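Local coordinates for protein single-stranded-DNA-specific exonuclease RecJ (Thermus thermophilus, PDB 2ZXR) that degrades single-stranded DNA exonucleolytically in the 5' to 3' direction, using divalent metal ions, and has no detectable activity on single-stranded RNA, at residues D84-G95 with T186-L195; G558-P566 with L587-P595. All coordinates share one frame; numbering follows the deposited sequence.

Contact 1. Residues D84-G95 with T186-L195; sequences DGLTGTAILVRG and TGAGVAFLLL. With MG (magnesium ion), chain B.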
loop_
_atom_site.group_PDB
_atom_site.type_symbol
_atom_site.label_atom_id
_atom_site.label_comp_id
_atom_site.label_asym_id
_atom_site.label_seq_id
_atom_site.Cartn_x
_atom_site.Cartn_y
_atom_site.Cartn_z
ATOM N N ASP A 84 -16.944 -0.736 9.177
ATOM C CA ASP A 84 -16.313 -0.157 10.354
ATOM C C ASP A 84 -17.391 0.197 11.405
ATOM O O ASP A 84 -17.243 -0.121 12.581
ATOM C CB ASP A 84 -15.506 1.095 9.950
ATOM C CG ASP A 84 -14.571 1.580 11.058
ATOM O OD1 ASP A 84 -14.089 0.743 11.855
ATOM O OD2 ASP A 84 -14.293 2.801 11.119
ATOM N N GLY A 85 -18.461 0.871 10.988
ATOM C CA GLY A 85 -19.521 1.208 11.927
ATOM C C GLY A 85 -20.277 -0.033 12.420
ATOM O O GLY A 85 -20.617 -0.144 13.609
ATOM N N LEU A 86 -20.546 -0.976 11.524
ATOM C CA LEU A 86 -21.265 -2.179 11.916
ATOM C C LEU A 86 -20.488 -3.098 12.858
ATOM O O LEU A 86 -21.075 -3.655 13.811
ATOM C CB LEU A 86 -21.713 -2.964 10.687
ATOM C CG LEU A 86 -22.791 -2.289 9.839
ATOM C CD1 LEU A 86 -22.972 -3.038 8.530
ATOM C CD2 LEU A 86 -24.104 -2.278 10.604
ATOM N N THR A 87 -19.186 -3.272 12.611
ATOM C CA THR A 87 -18.417 -4.140 13.482
ATOM C C THR A 87 -18.256 -3.439 14.822
ATOM O O THR A 87 -18.284 -4.085 15.870
ATOM C CB THR A 87 -17.043 -4.526 12.872
ATOM O OG1 THR A 87 -16.318 -3.353 12.505
ATOM C CG2 THR A 87 -17.244 -5.427 11.654
ATOM N N GLY A 88 -18.125 -2.114 14.781
ATOM C CA GLY A 88 -18.000 -1.342 15.996
ATOM C C GLY A 88 -19.283 -1.442 16.832
ATOM O O GLY A 88 -19.219 -1.586 18.052
ATOM N N THR A 89 -20.464 -1.353 16.226
ATOM C CA THR A 89 -21.644 -1.477 17.084
ATOM C C THR A 89 -21.813 -2.936 17.564
ATOM O O THR A 89 -22.240 -3.169 18.696
ATOM C CB THR A 89 -22.979 -0.872 16.460
ATOM O OG1 THR A 89 -23.803 -1.897 15.924
ATOM C CG2 THR A 89 -22.700 0.158 15.426
ATOM N N ALA A 90 -21.418 -3.919 16.752
ATOM C CA ALA A 90 -21.529 -5.295 17.207
ATOM C C ALA A 90 -20.654 -5.466 18.448
ATOM O O ALA A 90 -21.034 -6.159 19.378
ATOM C CB ALA A 90 -21.116 -6.280 16.114
ATOM N N ILE A 91 -19.498 -4.811 18.472
ATOM C CA ILE A 91 -18.615 -4.919 19.613
ATOM C C ILE A 91 -19.287 -4.338 20.851
ATOM O O ILE A 91 -19.339 -4.978 21.890
ATOM C CB ILE A 91 -17.260 -4.163 19.371
ATOM C CG1 ILE A 91 -16.369 -4.971 18.430
ATOM C CG2 ILE A 91 -16.505 -3.941 20.698
ATOM C CD1 ILE A 91 -15.218 -4.116 17.862
ATOM N N LEU A 92 -19.792 -3.115 20.744
ATOM C CA LEU A 92 -20.422 -2.502 21.892
ATOM C C LEU A 92 -21.690 -3.209 22.318
ATOM O O LEU A 92 -21.905 -3.380 23.518
ATOM C CB LEU A 92 -20.682 -1.018 21.617
ATOM C CG LEU A 92 -19.330 -0.288 21.543
ATOM C CD1 LEU A 92 -19.497 1.048 20.893
ATOM C CD2 LEU A 92 -18.750 -0.131 22.934
ATOM N N VAL A 93 -22.521 -3.634 21.366
ATOM C CA VAL A 93 -23.749 -4.321 21.757
ATOM C C VAL A 93 -23.456 -5.677 22.409
ATOM O O VAL A 93 -23.943 -5.951 23.508
ATOM C CB VAL A 93 -24.715 -4.496 20.552
ATOM C CG1 VAL A 93 -25.866 -5.463 20.922
ATOM C CG2 VAL A 93 -25.281 -3.103 20.140
ATOM N N ARG A 94 -22.674 -6.536 21.760
ATOM C CA ARG A 94 -22.357 -7.825 22.382
ATOM C C ARG A 94 -21.598 -7.590 23.697
ATOM O O ARG A 94 -21.943 -8.151 24.724
ATOM C CB ARG A 94 -21.481 -8.703 21.468
ATOM C CG ARG A 94 -22.186 -9.422 20.297
ATOM C CD ARG A 94 -21.141 -10.334 19.644
ATOM N NE ARG A 94 -21.559 -11.166 18.526
ATOM C CZ ARG A 94 -22.196 -12.325 18.628
ATOM N NH1 ARG A 94 -22.525 -12.794 19.833
ATOM N NH2 ARG A 94 -22.420 -13.061 17.528
ATOM N N GLY A 95 -20.554 -6.771 23.657
ATOM C CA GLY A 95 -19.760 -6.526 24.848
ATOM C C GLY A 95 -20.514 -6.003 26.066
ATOM O O GLY A 95 -20.331 -6.499 27.185
ATOM N N THR A 186 -9.702 3.088 14.251
ATOM C CA THR A 186 -10.889 3.464 13.477
ATOM C C THR A 186 -12.140 3.482 14.362
ATOM O O THR A 186 -12.046 3.410 15.582
ATOM C CB THR A 186 -11.122 2.477 12.293
ATOM O OG1 THR A 186 -11.449 1.180 12.805
ATOM C CG2 THR A 186 -9.864 2.359 11.438
ATOM N N GLY A 187 -13.307 3.573 13.735
ATOM C CA GLY A 187 -14.539 3.574 14.504
ATOM C C GLY A 187 -14.661 2.298 15.330
ATOM O O GLY A 187 -15.037 2.340 16.502
ATOM N N ALA A 188 -14.366 1.158 14.714
ATOM C CA ALA A 188 -14.449 -0.119 15.404
ATOM C C ALA A 188 -13.277 -0.257 16.382
ATOM O O ALA A 188 -13.400 -0.910 17.423
ATOM C CB ALA A 188 -14.449 -1.276 14.390
ATOM N N GLY A 189 -12.143 0.353 16.038
ATOM C CA GLY A 189 -10.985 0.298 16.916
ATOM C C GLY A 189 -11.258 1.027 18.226
ATOM O O GLY A 189 -10.887 0.552 19.317
ATOM N N VAL A 190 -11.906 2.191 18.110
ATOM C CA VAL A 190 -12.255 3.004 19.270
ATOM C C VAL A 190 -13.388 2.317 20.077
ATOM O O VAL A 190 -13.349 2.324 21.305
ATOM C CB VAL A 190 -12.646 4.454 18.835
ATOM C CG1 VAL A 190 -13.139 5.260 20.057
ATOM C CG2 VAL A 190 -11.415 5.166 18.216
ATOM N N ALA A 191 -14.368 1.713 19.401
ATOM C CA ALA A 191 -15.422 0.972 20.115
ATOM C C ALA A 191 -14.743 -0.135 20.964
ATOM O O ALA A 191 -15.119 -0.405 22.111
ATOM C CB ALA A 191 -16.367 0.322 19.131
ATOM N N PHE A 192 -13.748 -0.781 20.367
ATOM C CA PHE A 192 -12.997 -1.843 21.034
ATOM C C PHE A 192 -12.231 -1.254 22.236
ATOM O O PHE A 192 -12.242 -1.813 23.313
ATOM C CB PHE A 192 -12.023 -2.452 20.012
ATOM C CG PHE A 192 -11.125 -3.500 20.564
ATOM C CD1 PHE A 192 -11.578 -4.788 20.750
ATOM C CD2 PHE A 192 -9.796 -3.206 20.871
ATOM C CE1 PHE A 192 -10.730 -5.779 21.227
ATOM C CE2 PHE A 192 -8.942 -4.199 21.354
ATOM C CZ PHE A 192 -9.415 -5.478 21.526
ATOM N N LEU A 193 -11.571 -0.119 22.047
ATOM C CA LEU A 193 -10.821 0.506 23.134
ATOM C C LEU A 193 -11.752 0.868 24.285
ATOM O O LEU A 193 -11.405 0.670 25.452
ATOM C CB LEU A 193 -10.087 1.750 22.630
ATOM C CG LEU A 193 -8.904 1.393 21.721
ATOM C CD1 LEU A 193 -8.418 2.620 20.951
ATOM C CD2 LEU A 193 -7.794 0.779 22.578
ATOM N N LEU A 194 -12.936 1.383 23.942
ATOM C CA LEU A 194 -13.947 1.764 24.919
ATOM C C LEU A 194 -14.411 0.550 25.712
ATOM O O LEU A 194 -14.514 0.616 26.945
ATOM C CB LEU A 194 -15.152 2.409 24.226
ATOM C CG LEU A 194 -16.295 2.912 25.127
ATOM C CD1 LEU A 194 -15.749 3.953 26.114
ATOM C CD2 LEU A 194 -17.422 3.542 24.267
ATOM N N LEU A 195 -14.718 -0.556 25.031
ATOM C CA LEU A 195 -15.140 -1.750 25.757
ATOM C C LEU A 195 -13.992 -2.174 26.701
ATOM O O LEU A 195 -14.217 -2.600 27.836
ATOM C CB LEU A 195 -15.462 -2.902 24.785
ATOM C CG LEU A 195 -15.833 -4.247 25.438
ATOM C CD1 LEU A 195 -17.070 -4.073 26.299
ATOM C CD2 LEU A 195 -16.053 -5.306 24.366
HETATM MG MG MG B . -14.396 4.608 9.691
HETATM O O HOH W 1 -15.230 3.514 7.792
#
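Asp84, a metal ligand of the DHH family domain, divides its carboxylate between magnesium and the start of helix 187-201, where Thr186 and the first helical residues meet it. Asp84 OD2 binds the magnesium ion at 2.3 Å and, on its syn side, accepts from Gly187 N at 2.9 Å. Asp84 OD1 takes two donors from opposite faces of the carboxylate plane: Ala188 N, 45° out of it, and Thr186 OG1, on the syn side at 2.8 Å. Three bonds and the metal thus fix the rotation of the group. CG reaches this position by standing anti to the backbone N (chi1 -167°). Asp136, His160, His161 and Asp221 complete the protein ligands of the site. Thr186 is also the N-cap, its OG1 accepting a weak bond from Gly189 N.

Behind the site, segments 84-95 and 187-195 run nearly parallel, their axes 12° apart and 7.8 Å at closest approach. Gly88 permits this closeness, its CA lying 3.8 Å from that of Ala188. One turn on, Ile91 enters as a knob among Ala188, Ala191, Phe192 and Leu195, while helix 211-220 also touches it. The Leu92 side chain crosses that of Leu194 at about a right angle, and Leu92 CD1 packs 3.7 Å from Ala191 CB.

Contact 2. Residues G558-P566 with L587-P595; sequences GVYVPEDNP and LWLGLPPRP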
loop_
_atom_site.group_PDB
_atom_site.type_symbol
_atom_site.label_atom_id
_atom_site.label_comp_id
_atom_site.label_asym_id
_atom_site.label_seq_id
_atom_site.Cartn_x
_atom_site.Cartn_y
_atom_site.Cartn_z
ATOM N N GLY A 558 43.577 12.595 -19.138
ATOM C CA GLY A 558 44.071 12.198 -17.836
ATOM C C GLY A 558 43.135 11.108 -17.323
ATOM O O GLY A 558 41.917 11.305 -17.304
ATOM N N VAL A 559 43.702 9.965 -16.934
ATOM C CA VAL A 559 42.914 8.832 -16.470
ATOM C C VAL A 559 43.439 8.043 -15.280
ATOM O O VAL A 559 44.653 7.938 -15.051
ATOM C CB VAL A 559 42.691 7.814 -17.597
ATOM C CG1 VAL A 559 42.005 8.489 -18.749
ATOM C CG2 VAL A 559 44.016 7.224 -18.048
ATOM N N TYR A 560 42.493 7.457 -14.554
ATOM C CA TYR A 560 42.791 6.641 -13.399
ATOM C C TYR A 560 42.419 5.187 -13.645
ATOM O O TYR A 560 41.317 4.886 -14.103
ATOM C CB TYR A 560 42.048 7.179 -12.170
ATOM C CG TYR A 560 41.935 6.194 -11.018
ATOM C CD1 TYR A 560 40.704 5.610 -10.706
ATOM C CD2 TYR A 560 43.051 5.855 -10.234
ATOM C CE1 TYR A 560 40.570 4.713 -9.640
ATOM C CE2 TYR A 560 42.936 4.950 -9.163
ATOM C CZ TYR A 560 41.685 4.386 -8.873
ATOM O OH TYR A 560 41.530 3.499 -7.833
ATOM N N VAL A 561 43.365 4.296 -13.371
ATOM C CA VAL A 561 43.163 2.855 -13.490
ATOM C C VAL A 561 43.576 2.342 -12.107
ATOM O O VAL A 561 44.726 2.527 -11.681
ATOM C CB VAL A 561 44.097 2.197 -14.544
ATOM C CG1 VAL A 561 43.851 0.689 -14.591
ATOM C CG2 VAL A 561 43.857 2.799 -15.915
ATOM N N PRO A 562 42.649 1.705 -11.379
ATOM C CA PRO A 562 42.975 1.191 -10.037
ATOM C C PRO A 562 44.124 0.181 -9.954
ATOM O O PRO A 562 44.340 -0.610 -10.876
ATOM C CB PRO A 562 41.645 0.602 -9.554
ATOM C CG PRO A 562 40.952 0.234 -10.809
ATOM C CD PRO A 562 41.261 1.387 -11.743
ATOM N N GLU A 563 44.850 0.215 -8.834
ATOM C CA GLU A 563 45.971 -0.703 -8.605
ATOM C C GLU A 563 45.576 -2.151 -8.891
ATOM O O GLU A 563 46.410 -2.952 -9.288
ATOM C CB GLU A 563 46.486 -0.591 -7.165
ATOM C CG GLU A 563 47.083 0.773 -6.787
ATOM C CD GLU A 563 48.314 1.148 -7.612
ATOM O OE1 GLU A 563 49.017 2.102 -7.212
ATOM O OE2 GLU A 563 48.580 0.504 -8.659
ATOM N N ASP A 564 44.304 -2.480 -8.679
ATOM C CA ASP A 564 43.793 -3.825 -8.954
ATOM C C ASP A 564 43.853 -4.055 -10.457
ATOM O O ASP A 564 44.239 -3.164 -11.221
ATOM C CB ASP A 564 42.347 -3.958 -8.496
ATOM C CG ASP A 564 42.045 -3.094 -7.303
ATOM O OD1 ASP A 564 42.814 -3.152 -6.322
ATOM O OD2 ASP A 564 41.043 -2.358 -7.351
ATOM N N ASN A 565 43.438 -5.241 -10.887
ATOM C CA ASN A 565 43.500 -5.574 -12.307
ATOM C C ASN A 565 44.831 -5.050 -12.826
ATOM O O ASN A 565 44.869 -4.140 -13.661
ATOM C CB ASN A 565 42.375 -4.907 -13.106
ATOM C CG ASN A 565 42.342 -5.388 -14.550
ATOM O OD1 ASN A 565 41.677 -4.801 -15.406
ATOM N ND2 ASN A 565 43.054 -6.481 -14.817
ATOM N N PRO A 566 45.943 -5.594 -12.309
ATOM C CA PRO A 566 47.268 -5.155 -12.745
ATOM C C PRO A 566 47.305 -5.192 -14.259
ATOM O O PRO A 566 48.041 -4.451 -14.896
ATOM C CB PRO A 566 48.192 -6.191 -12.119
ATOM C CG PRO A 566 47.467 -6.558 -10.859
ATOM C CD PRO A 566 46.048 -6.704 -11.346
ATOM N N LEU A 587 38.503 11.008 -15.543
ATOM C CA LEU A 587 38.039 9.778 -16.198
ATOM C C LEU A 587 38.554 8.561 -15.438
ATOM O O LEU A 587 39.750 8.472 -15.159
ATOM C CB LEU A 587 38.556 9.714 -17.637
ATOM C CG LEU A 587 38.107 8.477 -18.406
ATOM C CD1 LEU A 587 36.611 8.639 -18.737
ATOM C CD2 LEU A 587 38.931 8.297 -19.682
ATOM N N TRP A 588 37.670 7.622 -15.110
ATOM C CA TRP A 588 38.091 6.433 -14.355
ATOM C C TRP A 588 37.792 5.178 -15.136
ATOM O O TRP A 588 36.773 5.093 -15.828
ATOM C CB TRP A 588 37.364 6.348 -12.992
ATOM C CG TRP A 588 37.632 7.468 -11.986
ATOM C CD1 TRP A 588 38.557 8.479 -12.085
ATOM C CD2 TRP A 588 36.989 7.644 -10.712
ATOM N NE1 TRP A 588 38.527 9.271 -10.947
ATOM C CE2 TRP A 588 37.572 8.779 -10.095
ATOM C CE3 TRP A 588 35.978 6.954 -10.035
ATOM C CZ2 TRP A 588 37.170 9.236 -8.832
ATOM C CZ3 TRP A 588 35.580 7.413 -8.770
ATOM C CH2 TRP A 588 36.176 8.538 -8.191
ATOM N N LEU A 589 38.671 4.193 -15.026
ATOM C CA LEU A 589 38.476 2.938 -15.731
ATOM C C LEU A 589 38.176 1.839 -14.723
ATOM O O LEU A 589 38.115 0.670 -15.069
ATOM C CB LEU A 589 39.734 2.584 -16.517
ATOM C CG LEU A 589 40.137 3.577 -17.601
ATOM C CD1 LEU A 589 41.396 3.076 -18.312
ATOM C CD2 LEU A 589 38.997 3.734 -18.600
ATOM N N GLY A 590 38.004 2.233 -13.466
ATOM C CA GLY A 590 37.738 1.273 -12.426
ATOM C C GLY A 590 37.345 2.061 -11.205
ATOM O O GLY A 590 37.266 3.298 -11.252
ATOM N N LEU A 591 37.119 1.348 -10.107
ATOM C CA LEU A 591 36.678 1.966 -8.871
ATOM C C LEU A 591 37.792 2.157 -7.853
ATOM O O LEU A 591 38.554 1.231 -7.576
ATOM C CB LEU A 591 35.567 1.103 -8.237
ATOM C CG LEU A 591 34.424 0.687 -9.163
ATOM C CD1 LEU A 591 33.385 -0.116 -8.387
ATOM C CD2 LEU A 591 33.794 1.924 -9.762
ATOM N N PRO A 592 37.910 3.367 -7.289
ATOM C CA PRO A 592 38.984 3.491 -6.306
ATOM C C PRO A 592 38.651 2.701 -5.033
ATOM O O PRO A 592 37.498 2.328 -4.791
ATOM C CB PRO A 592 39.085 5.004 -6.067
ATOM C CG PRO A 592 37.793 5.553 -6.549
ATOM C CD PRO A 592 37.388 4.681 -7.696
ATOM N N PRO A 593 39.668 2.415 -4.213
ATOM C CA PRO A 593 39.443 1.663 -2.977
ATOM C C PRO A 593 38.662 2.427 -1.910
ATOM O O PRO A 593 37.864 1.841 -1.176
ATOM C CB PRO A 593 40.861 1.321 -2.527
ATOM C CG PRO A 593 41.652 2.520 -3.002
ATOM C CD PRO A 593 41.103 2.703 -4.405
ATOM N N ARG A 594 38.898 3.730 -1.813
ATOM C CA ARG A 594 38.217 4.548 -0.823
ATOM C C ARG A 594 37.551 5.744 -1.466
ATOM O O ARG A 594 37.887 6.128 -2.570
ATOM C CB ARG A 594 39.216 4.993 0.248
ATOM C CG ARG A 594 39.685 3.826 1.118
ATOM C CD ARG A 594 41.067 4.030 1.708
ATOM N NE ARG A 594 42.086 4.183 0.673
ATOM C CZ ARG A 594 42.568 5.356 0.270
ATOM N NH1 ARG A 594 42.132 6.488 0.819
ATOM N NH2 ARG A 594 43.475 5.402 -0.696
ATOM N N PRO A 595 36.602 6.363 -0.770
ATOM C CA PRO A 595 35.933 7.512 -1.369
ATOM C C PRO A 595 36.800 8.648 -1.908
ATOM O O PRO A 595 37.869 8.975 -1.371
ATOM C CB PRO A 595 34.972 7.976 -0.272
ATOM C CG PRO A 595 35.510 7.343 0.989
ATOM C CD PRO A 595 36.024 6.027 0.540
HETATM O O HOH W 2 39.128 -1.085 -8.248
#
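Tyr560 turns the edge of its ring to a face of Trp588 in a T-shaped stack, the phenol centroid 5.1 Å from that of the indole five-membered ring and the planes at 71°. With CG trans to its backbone N (chi1 162°), Tyr560 swings its ring over to the indole, where CD1 lies above the face, offset toward the rim. Across one face of the phenol lies Pro562 N, from the tyrosine's own segment, whereas Trp588 CG and Leu591 C sit at its edge. Farther out, the hydroxyl packs against the Pro592 ring, with Tyr560 OH 3.4 Å from Pro592 CB. Trp588 NE1 bonds to Pro582 O, a bond consistent with a fixed indole orientation.

Beneath the rings, the weakly bonded strand 558-560 and strand 587-588 are parallel neighbours in the five-stranded sheet of the RecJ C-terminal domain. Two backbone bonds join the segments, Tyr560 N to Leu587 O at 3.0 Å and Leu589 N to Tyr560 O at 2.9 Å. Val559 and Leu587 occupy the sheet face away from the aromatic pair and lie side by side, pointing the same way.

Past the strands, Val561 CG2 presses on Leu589 CD1 at 3.4 Å, and Pro562 CD rests on Gly590 CA at 3.6 Å.

The two contacts lie on opposite sides of the chain's centre, with their own centres about 65 Å apart and nearest atoms about 47 Å apart. They come in series: contact 1 closes at Leu195 in the DHH domain, more than 360 residues before contact 2 opens at Gly558 in the C-terminal domain, and they share no helix, strand or sheet. Contact 1 joins two helices at the metal site, whereas contact 2 pairs neighbouring strands of a separate parallel sheet, far from the bound ion. The metal site and the C-terminal sheet thus sit in separate parts of one monomer, with no direct touch between these two contacts.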